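Local coordinates for protein ATP-citrate lyase beta-subunit (Chlorobium limicola, PDB 6HXJ) that probably takes part, as a subunit of ATP-citrate lyase, in the ATP-dependent cleavage of citrate with coenzyme A to oxaloacetate and acetyl-CoA, at residues 145-148 and 149-152; 216-219 and 220-223; 368-371 and 372-375; 303-306 and 307-311. All coordinates share one frame; numbering follows the deposited sequence.

Interaction 1: residues 145-148 and 149-152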
ATOM      1  N   ASN A 145      57.736 -35.909   7.434  1.00 98.96           N
ATOM      2  CA  ASN A 145      58.777 -35.850   6.398  1.00 97.80           C
ATOM      3  C   ASN A 145      60.217 -35.888   6.956  1.00101.85           C
ATOM      4  O   ASN A 145      60.500 -35.199   7.940  1.00104.95           O
ATOM      5  CB  ASN A 145      58.544 -34.644   5.476  1.00 99.89           C
ATOM      6  CG  ASN A 145      57.251 -34.674   4.691  1.00116.33           C
ATOM      7  OD1 ASN A 145      56.438 -35.615   4.762  1.00106.07           O
ATOM      8  ND2 ASN A 145      57.035 -33.626   3.920  1.00108.89           N
ATOM      9  N   PRO A 146      61.116 -36.730   6.370  1.00 95.71           N
ATOM     10  CA  PRO A 146      62.479 -36.845   6.920  1.00 97.49           C
ATOM     11  C   PRO A 146      63.306 -35.586   6.774  1.00101.00           C
ATOM     12  O   PRO A 146      62.999 -34.724   5.953  1.00 97.69           O
ATOM     13  CB  PRO A 146      63.092 -38.037   6.169  1.00 98.13           C
ATOM     14  CG  PRO A 146      62.300 -38.181   4.929  1.00 99.91           C
ATOM     15  CD  PRO A 146      60.919 -37.624   5.208  1.00 94.07           C
ATOM     16  N   THR A 147      64.348 -35.478   7.595  1.00101.82           N
ATOM     17  CA  THR A 147      65.274 -34.342   7.554  1.00104.19           C
ATOM     18  C   THR A 147      66.297 -34.589   6.461  1.00107.43           C
ATOM     19  O   THR A 147      66.412 -35.725   5.987  1.00104.71           O
ATOM     20  CB  THR A 147      65.959 -34.115   8.903  1.00111.10           C
ATOM     21  OG1 THR A 147      66.892 -35.168   9.184  1.00112.21           O
ATOM     22  CG2 THR A 147      64.971 -33.940  10.048  1.00104.64           C
ATOM     23  N   ILE A 148      67.052 -33.549   6.074  1.00106.75           N
ATOM     24  CA  ILE A 148      68.051 -33.702   5.017  1.00106.97           C
ATOM     25  C   ILE A 148      69.085 -34.772   5.380  1.00112.41           C
ATOM     26  O   ILE A 148      69.353 -35.608   4.524  1.00111.38           O
ATOM     27  CB  ILE A 148      68.665 -32.363   4.564  1.00112.50           C
ATOM     28  CG1 ILE A 148      67.601 -31.560   3.773  1.00110.32           C
ATOM     29  CG2 ILE A 148      69.920 -32.572   3.672  1.00114.73           C
ATOM     30  CD1 ILE A 148      67.895 -30.132   3.564  1.00121.40           C
ATOM     31  N   GLU A 149      69.560 -34.819   6.637  1.00109.69           N
ATOM     32  CA  GLU A 149      70.542 -35.808   7.086  1.00111.02           C
ATOM     33  C   GLU A 149      70.080 -37.238   6.885  1.00110.25           C
ATOM     34  O   GLU A 149      70.834 -38.047   6.345  1.00110.24           O
ATOM     35  CB  GLU A 149      70.987 -35.564   8.531  1.00117.01           C
ATOM     36  CG  GLU A 149      70.147 -34.583   9.336  1.00130.84           C
ATOM     37  CD  GLU A 149      70.144 -33.125   8.905  1.00152.05           C
ATOM     38  OE1 GLU A 149      69.033 -32.578   8.704  1.00141.89           O
ATOM     39  OE2 GLU A 149      71.242 -32.545   8.725  1.00142.03           O
ATOM     40  N   GLN A 150      68.833 -37.537   7.271  1.00103.44           N
ATOM     41  CA  GLN A 150      68.247 -38.868   7.070  1.00100.88           C
ATOM     42  C   GLN A 150      68.344 -39.258   5.606  1.00103.36           C
ATOM     43  O   GLN A 150      68.748 -40.376   5.291  1.00103.01           O
ATOM     44  CB  GLN A 150      66.771 -38.878   7.495  1.00 99.39           C
ATOM     45  CG  GLN A 150      66.546 -38.560   8.955  1.00110.43           C
ATOM     46  CD  GLN A 150      65.100 -38.769   9.350  1.00123.82           C
ATOM     47  OE1 GLN A 150      64.347 -37.818   9.576  1.00107.79           O
ATOM     48  NE2 GLN A 150      64.681 -40.023   9.464  1.00120.62           N
ATOM     49  N   LEU A 151      67.926 -38.332   4.728  1.00 99.21           N
ATOM     50  CA  LEU A 151      67.987 -38.520   3.295  1.00 98.11           C
ATOM     51  C   LEU A 151      69.428 -38.712   2.860  1.00106.43           C
ATOM     52  O   LEU A 151      69.695 -39.615   2.077  1.00106.35           O
ATOM     53  CB  LEU A 151      67.297 -37.360   2.586  1.00 96.50           C
ATOM     54  CG  LEU A 151      65.759 -37.311   2.823  1.00 97.93           C
ATOM     55  CD1 LEU A 151      65.164 -36.033   2.342  1.00 97.23           C
ATOM     56  CD2 LEU A 151      65.044 -38.543   2.288  1.00 96.33           C
ATOM     57  N   THR A 152      70.367 -37.941   3.438  1.00106.99           N
ATOM     58  CA  THR A 152      71.790 -38.120   3.148  1.00111.15           C
ATOM     59  C   THR A 152      72.219 -39.527   3.569  1.00117.50           C
ATOM     60  O   THR A 152      72.862 -40.211   2.784  1.00117.87           O
ATOM     61  CB  THR A 152      72.697 -36.998   3.685  1.00122.26           C
ATOM     62  OG1 THR A 152      73.083 -37.228   5.030  1.00127.42           O
ATOM     63  CG2 THR A 152      72.126 -35.609   3.511  1.00117.96           C
TER
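The carboxamide of Gln150 receives the backbone N-H of Thr147 from above the carbonyl plane, off the lone pairs: Thr147 N lies 3.1 Å from Gln150 OE1 and 40° out of that plane, yet the N-H points almost straight at the oxygen (166°). CB of Pro146 touches the same amide, 3.8 Å from Gln150 CD. The carboxylate of Glu149 offers OE1 to the hydroxyl of Thr147, a weak bond of 3.4 Å from OG1, while Thr147 OG1 also rests on the CG methylenes of Glu149 and Gln150. Gln150 makes its reach with CG beside the backbone N (chi1 -62°) and an extended chain beyond, which carries the amide back to the N-cap. Thr147 is the N-cap of helix 148-158, and the bond from its N-H to the side chain of Gln150, the third residue of the helix, is one half of a capping box. Just outside it, Pro146 CG meets Leu151 CD2 at 3.8 Å, the pairing of a hydrophobic staple; Pro146 also leans on Ile138 and Ile140 of strand 136-141, and Leu151 on Ile176 of helix 163-181, within the ATP-grasp region. Regular helical bonding starts with Leu151 N to Thr147 O (3.3 Å) and Thr152 N to Ile148 O (2.8 Å). The Thr152 OG1 bond to Glu149 O, 2.7 Å long, lies in the carbonyl plane on a lone pair, and Thr152 CG2 packs 3.8 Å from Ile148 CG2. An alanine in place of Thr152 would probably leave Glu149 O without this hydroxyl donor and open a small gap beside Ile148.

Interaction 2: residues 216-219 and 220-223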
ATOM      1  N   PHE A 216      41.250 -28.031  -7.443  1.00 85.13           N
ATOM      2  CA  PHE A 216      40.658 -26.802  -6.899  1.00 86.83           C
ATOM      3  C   PHE A 216      41.622 -26.138  -5.892  1.00 91.64           C
ATOM      4  O   PHE A 216      41.436 -24.969  -5.544  1.00 96.46           O
ATOM      5  CB  PHE A 216      39.289 -27.092  -6.247  1.00 87.91           C
ATOM      6  CG  PHE A 216      39.376 -28.012  -5.054  1.00 85.87           C
ATOM      7  CD1 PHE A 216      39.359 -29.393  -5.218  1.00 85.54           C
ATOM      8  CD2 PHE A 216      39.548 -27.502  -3.774  1.00 88.03           C
ATOM      9  CE1 PHE A 216      39.532 -30.245  -4.125  1.00 84.40           C
ATOM     10  CE2 PHE A 216      39.718 -28.355  -2.683  1.00 88.67           C
ATOM     11  CZ  PHE A 216      39.717 -29.721  -2.867  1.00 83.91           C
ATOM     12  N   ARG A 217      42.584 -26.895  -5.384  1.00 82.97           N
ATOM     13  CA  ARG A 217      43.537 -26.362  -4.429  1.00 84.72           C
ATOM     14  C   ARG A 217      44.711 -25.758  -5.185  1.00 94.69           C
ATOM     15  O   ARG A 217      45.486 -25.008  -4.599  1.00 97.18           O
ATOM     16  CB  ARG A 217      44.067 -27.483  -3.535  1.00 83.27           C
ATOM     17  CG  ARG A 217      43.053 -28.099  -2.628  1.00 91.06           C
ATOM     18  CD  ARG A 217      43.721 -28.546  -1.366  1.00 92.38           C
ATOM     19  NE  ARG A 217      44.294 -29.885  -1.479  1.00 80.20           N
ATOM     20  CZ  ARG A 217      44.126 -30.839  -0.568  1.00 92.82           C
ATOM     21  NH1 ARG A 217      43.401 -30.609   0.516  1.00 79.48           N
ATOM     22  NH2 ARG A 217      44.702 -32.024  -0.725  1.00 87.18           N
ATOM     23  N   HIS A 218      44.877 -26.143  -6.476  1.00 92.55           N
ATOM     24  CA  HIS A 218      45.981 -25.708  -7.349  1.00 93.34           C
ATOM     25  C   HIS A 218      45.547 -24.867  -8.534  1.00103.32           C
ATOM     26  O   HIS A 218      45.111 -25.386  -9.574  1.00102.25           O
ATOM     27  CB  HIS A 218      46.796 -26.897  -7.856  1.00 90.23           C
ATOM     28  CG  HIS A 218      47.109 -27.883  -6.791  1.00 89.98           C
ATOM     29  ND1 HIS A 218      46.204 -28.849  -6.433  1.00 89.62           N
ATOM     30  CD2 HIS A 218      48.189 -27.972  -5.988  1.00 90.86           C
ATOM     31  CE1 HIS A 218      46.764 -29.516  -5.445  1.00 87.32           C
ATOM     32  NE2 HIS A 218      47.959 -29.027  -5.144  1.00 88.24           N
ATOM     33  N   ALA A 219      45.754 -23.559  -8.402  1.00105.89           N
ATOM     34  CA  ALA A 219      45.461 -22.579  -9.447  1.00110.34           C
ATOM     35  C   ALA A 219      46.578 -22.511 -10.522  1.00117.77           C
ATOM     36  O   ALA A 219      46.352 -21.984 -11.615  1.00120.91           O
ATOM     37  CB  ALA A 219      45.250 -21.222  -8.824  1.00114.84           C
ATOM     38  N   ASP A 220      47.752 -23.093 -10.217  1.00112.78           N
ATOM     39  CA  ASP A 220      48.889 -23.143 -11.125  1.00114.14           C
ATOM     40  C   ASP A 220      48.866 -24.358 -12.070  1.00116.09           C
ATOM     41  O   ASP A 220      49.764 -24.483 -12.909  1.00116.45           O
ATOM     42  CB  ASP A 220      50.208 -23.058 -10.330  1.00116.11           C
ATOM     43  CG  ASP A 220      50.670 -24.320  -9.615  1.00128.91           C
ATOM     44  OD1 ASP A 220      49.835 -24.959  -8.924  1.00128.09           O
ATOM     45  OD2 ASP A 220      51.876 -24.642  -9.706  1.00137.21           O
ATOM     46  N   TRP A 221      47.846 -25.229 -11.955  1.00109.99           N
ATOM     47  CA  TRP A 221      47.700 -26.433 -12.768  1.00107.34           C
ATOM     48  C   TRP A 221      47.083 -26.133 -14.119  1.00115.84           C
ATOM     49  O   TRP A 221      45.952 -26.549 -14.405  1.00116.16           O
ATOM     50  CB  TRP A 221      46.908 -27.517 -12.019  1.00102.04           C
ATOM     51  CG  TRP A 221      47.685 -28.308 -10.998  1.00 99.09           C
ATOM     52  CD1 TRP A 221      48.928 -28.026 -10.495  1.00101.55           C
ATOM     53  CD2 TRP A 221      47.244 -29.496 -10.331  1.00 95.37           C
ATOM     54  NE1 TRP A 221      49.298 -28.982  -9.583  1.00 97.71           N
ATOM     55  CE2 TRP A 221      48.277 -29.891  -9.449  1.00 97.55           C
ATOM     56  CE3 TRP A 221      46.084 -30.277 -10.401  1.00 94.99           C
ATOM     57  CZ2 TRP A 221      48.171 -31.028  -8.634  1.00 93.81           C
ATOM     58  CZ3 TRP A 221      45.980 -31.398  -9.591  1.00 93.30           C
ATOM     59  CH2 TRP A 221      47.016 -31.768  -8.728  1.00 92.12           C
ATOM     60  N   ASP A 222      47.828 -25.425 -14.960  1.00115.82           N
ATOM     61  CA  ASP A 222      47.398 -25.105 -16.319  1.00119.35           C
ATOM     62  C   ASP A 222      47.749 -26.275 -17.254  1.00121.35           C
ATOM     63  O   ASP A 222      48.595 -26.140 -18.133  1.00124.49           O
ATOM     64  CB  ASP A 222      47.963 -23.743 -16.803  1.00126.15           C
ATOM     65  CG  ASP A 222      49.470 -23.495 -16.698  1.00138.45           C
ATOM     66  OD1 ASP A 222      50.128 -24.120 -15.835  1.00137.93           O
ATOM     67  OD2 ASP A 222      49.992 -22.671 -17.487  1.00144.48           O
ATOM     68  N   PHE A 223      47.134 -27.447 -17.013  1.00112.60           N
ATOM     69  CA  PHE A 223      47.306 -28.690 -17.777  1.00110.54           C
ATOM     70  C   PHE A 223      46.119 -29.642 -17.548  1.00114.56           C
ATOM     71  O   PHE A 223      45.412 -29.530 -16.542  1.00112.01           O
ATOM     72  CB  PHE A 223      48.633 -29.414 -17.435  1.00108.77           C
ATOM     73  CG  PHE A 223      48.793 -29.846 -15.991  1.00105.47           C
ATOM     74  CD1 PHE A 223      48.208 -31.022 -15.525  1.00104.61           C
ATOM     75  CD2 PHE A 223      49.535 -29.085 -15.101  1.00106.32           C
ATOM     76  CE1 PHE A 223      48.319 -31.395 -14.185  1.00101.58           C
ATOM     77  CE2 PHE A 223      49.677 -29.483 -13.770  1.00105.53           C
ATOM     78  CZ  PHE A 223      49.077 -30.640 -13.324  1.00100.32           C
TER
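A type I beta turn from His218 to Trp221 brings the side chains at its two ends together as an offset stack. The imidazole and the six-membered ring of the indole are nearly parallel, with planes at 6° and centroids 4.1 Å apart, and the two side chains run side by side in the same direction. His218 CG sits 3.5 Å from Trp221 CE2, and Trp221 CZ2 lies over the centre of the imidazole. Nearer the backbone, His218 CB stands almost exactly over the five-membered ring, 3.4 Å from its centroid, in a CH-pi contact. Both residues set CG beside the backbone N (chi1 -45° in His218, -79° in Trp221), which lets the two rings leave the turn together. The opposite face of the indole carries Phe223 CZ, 3.6 Å above the plane, so the indole has His218 on one face and, toward its rim, Phe223 CZ on the other. After the beta turn the chain bends through inverse gamma turns centred on Trp221 and Asp222, their N-H...O bonds weak. At the turn's corner Asp220 directs its OD2 to a salt bridge with Lys15, while Trp221 NE1 bonds Glu182 OE1. The loop thus lies against helix 6-15 through Asp220 with Lys15 and Asp222 with Lys11, beside the Glu182 loop that follows helix 163-181, and over strand 200-210, where Trp221 and Phe223 both rest on Val210.

Interaction 3: residues 368-371 and 372-375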
ATOM      1  N   ALA A 368       7.233 -47.944 -19.171  1.00106.04           N
ATOM      2  CA  ALA A 368       7.504 -47.020 -20.271  1.00105.81           C
ATOM      3  C   ALA A 368       8.416 -47.668 -21.330  1.00111.47           C
ATOM      4  O   ALA A 368       8.167 -47.526 -22.524  1.00115.13           O
ATOM      5  CB  ALA A 368       8.125 -45.751 -19.736  1.00103.90           C
ATOM      6  N   ILE A 369       9.423 -48.422 -20.895  1.00106.20           N
ATOM      7  CA  ILE A 369      10.357 -49.104 -21.786  1.00106.35           C
ATOM      8  C   ILE A 369       9.711 -50.342 -22.503  1.00112.83           C
ATOM      9  O   ILE A 369      10.023 -50.589 -23.664  1.00113.15           O
ATOM     10  CB  ILE A 369      11.682 -49.415 -21.005  1.00106.40           C
ATOM     11  CG1 ILE A 369      12.889 -49.675 -21.956  1.00106.37           C
ATOM     12  CG2 ILE A 369      11.582 -50.508 -19.963  1.00105.85           C
ATOM     13  CD1 ILE A 369      13.784 -48.498 -22.309  1.00106.26           C
ATOM     14  N   LYS A 370       8.801 -51.077 -21.829  1.00111.85           N
ATOM     15  CA  LYS A 370       8.103 -52.231 -22.407  1.00116.08           C
ATOM     16  C   LYS A 370       7.033 -51.760 -23.407  1.00126.72           C
ATOM     17  O   LYS A 370       6.656 -52.530 -24.289  1.00129.56           O
ATOM     18  CB  LYS A 370       7.529 -53.164 -21.321  1.00119.04           C
ATOM     19  CG  LYS A 370       7.359 -54.609 -21.784  1.00133.62           C
ATOM     20  CD  LYS A 370       7.239 -55.619 -20.635  1.00139.61           C
ATOM     21  CE  LYS A 370       7.175 -57.060 -21.116  1.00144.18           C
ATOM     22  NZ  LYS A 370       8.465 -57.540 -21.700  1.00143.97           N
ATOM     23  N   GLN A 371       6.575 -50.492 -23.315  1.00124.77           N
ATOM     24  CA  GLN A 371       5.638 -49.936 -24.295  1.00128.89           C
ATOM     25  C   GLN A 371       6.355 -49.861 -25.628  1.00133.99           C
ATOM     26  O   GLN A 371       5.726 -50.123 -26.649  1.00137.60           O
ATOM     27  CB  GLN A 371       5.173 -48.542 -23.879  1.00129.80           C
ATOM     28  CG  GLN A 371       4.207 -47.864 -24.842  1.00145.50           C
ATOM     29  CD  GLN A 371       3.882 -46.456 -24.404  1.00165.44           C
ATOM     30  OE1 GLN A 371       4.759 -45.651 -24.067  1.00158.04           O
ATOM     31  NE2 GLN A 371       2.609 -46.109 -24.462  1.00162.76           N
ATOM     32  N   LEU A 372       7.672 -49.558 -25.621  1.00126.99           N
ATOM     33  CA  LEU A 372       8.464 -49.510 -26.850  1.00127.44           C
ATOM     34  C   LEU A 372       8.321 -50.760 -27.729  1.00133.56           C
ATOM     35  O   LEU A 372       8.721 -50.713 -28.882  1.00133.89           O
ATOM     36  CB  LEU A 372       9.938 -49.188 -26.611  1.00124.24           C
ATOM     37  CG  LEU A 372      10.302 -47.732 -26.373  1.00128.18           C
ATOM     38  CD1 LEU A 372      11.751 -47.621 -25.952  1.00125.64           C
ATOM     39  CD2 LEU A 372      10.137 -46.903 -27.621  1.00134.01           C
ATOM     40  N   GLN A 373       7.688 -51.843 -27.230  1.00131.39           N
ATOM     41  CA  GLN A 373       7.344 -53.037 -28.007  1.00134.08           C
ATOM     42  C   GLN A 373       6.277 -52.729 -29.064  1.00140.47           C
ATOM     43  O   GLN A 373       6.328 -53.322 -30.151  1.00144.44           O
ATOM     44  CB  GLN A 373       6.816 -54.173 -27.099  1.00136.50           C
ATOM     45  CG  GLN A 373       7.896 -54.995 -26.408  1.00151.83           C
ATOM     46  CD  GLN A 373       7.416 -55.925 -25.302  1.00173.28           C
ATOM     47  OE1 GLN A 373       8.169 -56.229 -24.378  1.00167.32           O
ATOM     48  NE2 GLN A 373       6.186 -56.436 -25.366  1.00167.25           N
ATOM     49  N   GLU A 374       5.326 -51.820 -28.774  1.00134.71           N
ATOM     50  CA  GLU A 374       4.279 -51.582 -29.759  1.00138.26           C
ATOM     51  C   GLU A 374       4.785 -50.664 -30.900  1.00139.97           C
ATOM     52  O   GLU A 374       4.220 -50.689 -31.997  1.00144.75           O
ATOM     53  CB  GLU A 374       2.894 -51.179 -29.172  1.00141.85           C
ATOM     54  CG  GLU A 374       2.758 -49.928 -28.331  1.00149.94           C
ATOM     55  CD  GLU A 374       1.821 -50.075 -27.140  1.00167.04           C
ATOM     56  OE1 GLU A 374       2.323 -50.294 -26.013  1.00157.17           O
ATOM     57  OE2 GLU A 374       0.586 -50.036 -27.343  1.00158.78           O
ATOM     58  N   GLU A 375       5.938 -50.001 -30.692  1.00128.67           N
ATOM     59  CA  GLU A 375       6.594 -49.162 -31.681  1.00126.42           C
ATOM     60  C   GLU A 375       7.498 -49.978 -32.616  1.00128.29           C
ATOM     61  O   GLU A 375       8.176 -49.391 -33.455  1.00127.24           O
ATOM     62  CB  GLU A 375       7.355 -48.022 -30.996  1.00123.46           C
ATOM     63  CG  GLU A 375       6.439 -46.981 -30.372  1.00129.64           C
ATOM     64  CD  GLU A 375       7.131 -46.017 -29.433  1.00137.00           C
ATOM     65  OE1 GLU A 375       6.738 -45.958 -28.244  1.00118.53           O
ATOM     66  OE2 GLU A 375       8.057 -45.310 -29.893  1.00126.89           O
TER
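Gln373 doubles back along the chain to meet Lys370. Its CB begins over the backbone oxygen of Lys370 (CB to Lys370 O 3.3 Å), CG continues past that same oxygen at 3.5 Å, and CD comes to 3.8 Å from CG of Lys370. The chain is extended beyond CG, and its tip, OE1, accepts a hydrogen bond from Lys370 NZ at 3.0 Å. This donor lies in the carbonyl plane at a C=O...N angle of 147°. The two side chains run alongside each other; the lysine is stretched as far as CE and then bends at its last torsion (chi4 69°), bringing NZ to the amide oxygen. A leucine in place of Gln373 would probably leave the ammonium group of Lys370 without this acceptor and freer to swing. The contact lies where helix 362-371 passes into the loop leading to strand 378-382, one of the two outermost strands, within this chain, of the mixed sheet in the citrate-binding region. Bonds here span three residues: Glu374 N to Gln371 O is 2.7 Å, tilted 29° from the carbonyl plane, and Leu372 N to Ile369 O is weak. Glu374 slants across Gln371, its OE1 3.3 Å from Gln371 CG. On the inward side Ile369 CD1 and Leu372 CD1 approach loosely, at 4.3 Å, and both residues pack on Ile336 of helix 328-344. Glu375 reaches that helix too, in a salt bridge with Arg340.

Interaction 4: residues 303-306 and 307-311; sequences LTET and ICRLP
Leu303 and Ile307, one turn apart, lie on the buried side of helix 297-309, which packs against the mixed beta sheet of the citrate-binding region. The apolar contact is made by the end of Ile307, CD1, 4.0 Å from Leu303 CG, the two side chains running at a slant to each other. On another side of the helix Thr304 CG2 is 4.2 Å from Cys308 SG. Leu303 touches Val251 and Phe253 of strand 250-255, Ile307 packs on Ala289 of strand 287-292, and Thr304 meets Ile335 and Phe339 of helix 328-344. Among the polar groups, three i to i+4 backbone bonds follow one another: Ile307 N to Leu303 O (3.2 Å), Cys308 N to Thr304 O (3.1 Å) and Arg309 N to Glu305 O (3.1 Å); Arg309 N also bonds Thr306 O weakly. Two buried hydroxyls are satisfied by carbonyls one turn back, Thr304 OG1 on Val300 O and Thr306 OG1 on Ala302 O. The charged pair lies on the more exposed side. Glu305 OE1 and Arg309 NH2 form a salt bridge of 3.2 Å, which probably offsets the nearness of the Glu301 carboxylate to Glu305 OE2. With CG beside the backbone N (chi1 -74°) and an extended chain beyond, the guanidinium of Arg309 comes over Glu305. Its plane stands 63° from the carboxylate, and one of its faces lies over Glu305 CB, which is 3.6 Å from Arg309 NH2.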
ATOM      1  N   LEU A 303      23.982 -40.188 -24.406  1.00 93.61           N
ATOM      2  CA  LEU A 303      24.720 -41.446 -24.256  1.00 92.22           C
ATOM      3  C   LEU A 303      24.082 -42.580 -25.052  1.00 93.81           C
ATOM      4  O   LEU A 303      24.793 -43.291 -25.764  1.00 92.69           O
ATOM      5  CB  LEU A 303      24.882 -41.822 -22.779  1.00 90.15           C
ATOM      6  CG  LEU A 303      25.926 -42.933 -22.427  1.00 94.11           C
ATOM      7  CD1 LEU A 303      27.262 -42.755 -23.171  1.00 96.45           C
ATOM      8  CD2 LEU A 303      26.202 -42.965 -20.953  1.00 93.91           C
ATOM      9  N   THR A 304      22.738 -42.714 -24.955  1.00 90.03           N
ATOM     10  CA  THR A 304      21.934 -43.709 -25.673  1.00 90.51           C
ATOM     11  C   THR A 304      22.157 -43.550 -27.164  1.00 98.26           C
ATOM     12  O   THR A 304      22.481 -44.535 -27.814  1.00 99.26           O
ATOM     13  CB  THR A 304      20.429 -43.583 -25.307  1.00 99.26           C
ATOM     14  OG1 THR A 304      20.276 -43.667 -23.896  1.00100.59           O
ATOM     15  CG2 THR A 304      19.556 -44.628 -25.982  1.00 98.15           C
ATOM     16  N   GLU A 305      22.024 -42.312 -27.683  1.00 96.93           N
ATOM     17  CA  GLU A 305      22.186 -41.958 -29.089  1.00 99.83           C
ATOM     18  C   GLU A 305      23.545 -42.397 -29.642  1.00104.13           C
ATOM     19  O   GLU A 305      23.583 -43.080 -30.668  1.00106.12           O
ATOM     20  CB  GLU A 305      21.898 -40.472 -29.309  1.00103.25           C
ATOM     21  CG  GLU A 305      20.396 -40.238 -29.376  1.00113.82           C
ATOM     22  CD  GLU A 305      19.915 -38.805 -29.509  1.00139.80           C
ATOM     23  OE1 GLU A 305      20.607 -37.994 -30.169  1.00141.80           O
ATOM     24  OE2 GLU A 305      18.808 -38.510 -28.999  1.00127.99           O
ATOM     25  N   THR A 306      24.632 -42.105 -28.900  1.00 98.73           N
ATOM     26  CA  THR A 306      26.014 -42.476 -29.227  1.00 99.15           C
ATOM     27  C   THR A 306      26.163 -44.008 -29.392  1.00103.09           C
ATOM     28  O   THR A 306      26.788 -44.466 -30.357  1.00102.85           O
ATOM     29  CB  THR A 306      26.956 -41.947 -28.109  1.00104.29           C
ATOM     30  OG1 THR A 306      26.705 -40.569 -27.848  1.00105.26           O
ATOM     31  CG2 THR A 306      28.433 -42.152 -28.409  1.00103.01           C
ATOM     32  N   ILE A 307      25.574 -44.781 -28.446  1.00 99.16           N
ATOM     33  CA  ILE A 307      25.626 -46.249 -28.407  1.00 98.83           C
ATOM     34  C   ILE A 307      24.918 -46.865 -29.625  1.00108.31           C
ATOM     35  O   ILE A 307      25.410 -47.833 -30.205  1.00108.62           O
ATOM     36  CB  ILE A 307      25.124 -46.774 -27.037  1.00 98.55           C
ATOM     37  CG1 ILE A 307      26.174 -46.416 -25.969  1.00 97.32           C
ATOM     38  CG2 ILE A 307      24.896 -48.308 -27.029  1.00 98.26           C
ATOM     39  CD1 ILE A 307      25.650 -46.227 -24.643  1.00103.05           C
ATOM     40  N   CYS A 308      23.802 -46.263 -30.041  1.00108.56           N
ATOM     41  CA  CYS A 308      23.009 -46.696 -31.189  1.00111.57           C
ATOM     42  C   CYS A 308      23.741 -46.425 -32.514  1.00118.88           C
ATOM     43  O   CYS A 308      23.601 -47.210 -33.458  1.00120.33           O
ATOM     44  CB  CYS A 308      21.635 -46.035 -31.157  1.00112.45           C
ATOM     45  SG  CYS A 308      20.668 -46.347 -29.640  1.00113.51           S
ATOM     46  N   ARG A 309      24.521 -45.319 -32.572  1.00115.70           N
ATOM     47  CA  ARG A 309      25.307 -44.925 -33.746  1.00118.01           C
ATOM     48  C   ARG A 309      26.462 -45.920 -34.041  1.00121.19           C
ATOM     49  O   ARG A 309      26.941 -45.955 -35.169  1.00122.96           O
ATOM     50  CB  ARG A 309      25.839 -43.484 -33.588  1.00119.03           C
ATOM     51  CG  ARG A 309      24.795 -42.371 -33.765  1.00128.85           C
ATOM     52  CD  ARG A 309      25.334 -41.013 -33.313  1.00145.58           C
ATOM     53  NE  ARG A 309      24.270 -40.088 -32.892  1.00162.74           N
ATOM     54  CZ  ARG A 309      24.447 -39.024 -32.105  1.00175.87           C
ATOM     55  NH1 ARG A 309      25.656 -38.725 -31.640  1.00163.69           N
ATOM     56  NH2 ARG A 309      23.417 -38.256 -31.771  1.00156.67           N
ATOM     57  N   LEU A 310      26.869 -46.754 -33.048  1.00115.58           N
ATOM     58  CA  LEU A 310      27.958 -47.756 -33.140  1.00114.96           C
ATOM     59  C   LEU A 310      27.811 -48.799 -34.282  1.00117.15           C
ATOM     60  O   LEU A 310      26.705 -49.309 -34.511  1.00115.86           O
ATOM     61  CB  LEU A 310      28.172 -48.478 -31.790  1.00111.99           C
ATOM     62  CG  LEU A 310      28.803 -47.655 -30.669  1.00114.67           C
ATOM     63  CD1 LEU A 310      28.612 -48.333 -29.336  1.00112.32           C
ATOM     64  CD2 LEU A 310      30.281 -47.442 -30.886  1.00117.74           C
ATOM     65  N   PRO A 311      28.941 -49.100 -34.991  1.00113.71           N
ATOM     66  CA  PRO A 311      28.877 -50.047 -36.110  1.00115.86           C
ATOM     67  C   PRO A 311      28.794 -51.514 -35.700  1.00119.78           C
ATOM     68  O   PRO A 311      29.424 -51.946 -34.717  1.00117.42           O
ATOM     69  CB  PRO A 311      30.162 -49.760 -36.890  1.00119.68           C
ATOM     70  CG  PRO A 311      31.128 -49.286 -35.871  1.00122.07           C
ATOM     71  CD  PRO A 311      30.311 -48.554 -34.835  1.00115.01           C
TER

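All four contacts are local, joining side chains near in sequence, but they fall in two regions. Interactions 1 and 2 belong to the ATP-grasp part, their centres 29 Å apart; interactions 3 and 4 belong to the citrate-binding part, 19 Å apart, and both pack on helix 328-344. Interaction 4 is the buried one, apolar toward the sheet with an ion pair at its edge. Interaction 1 lies at the surface and relies on polar capping at a helix start, whereas interaction 3, where a helix gives way to a loop, adds an ammonium-amide bond to i to i+3 backbone bonds. Interaction 2, partly buried in a loop, differs in chemistry: aromatic stacking replaces hydrogen bonds across its segments.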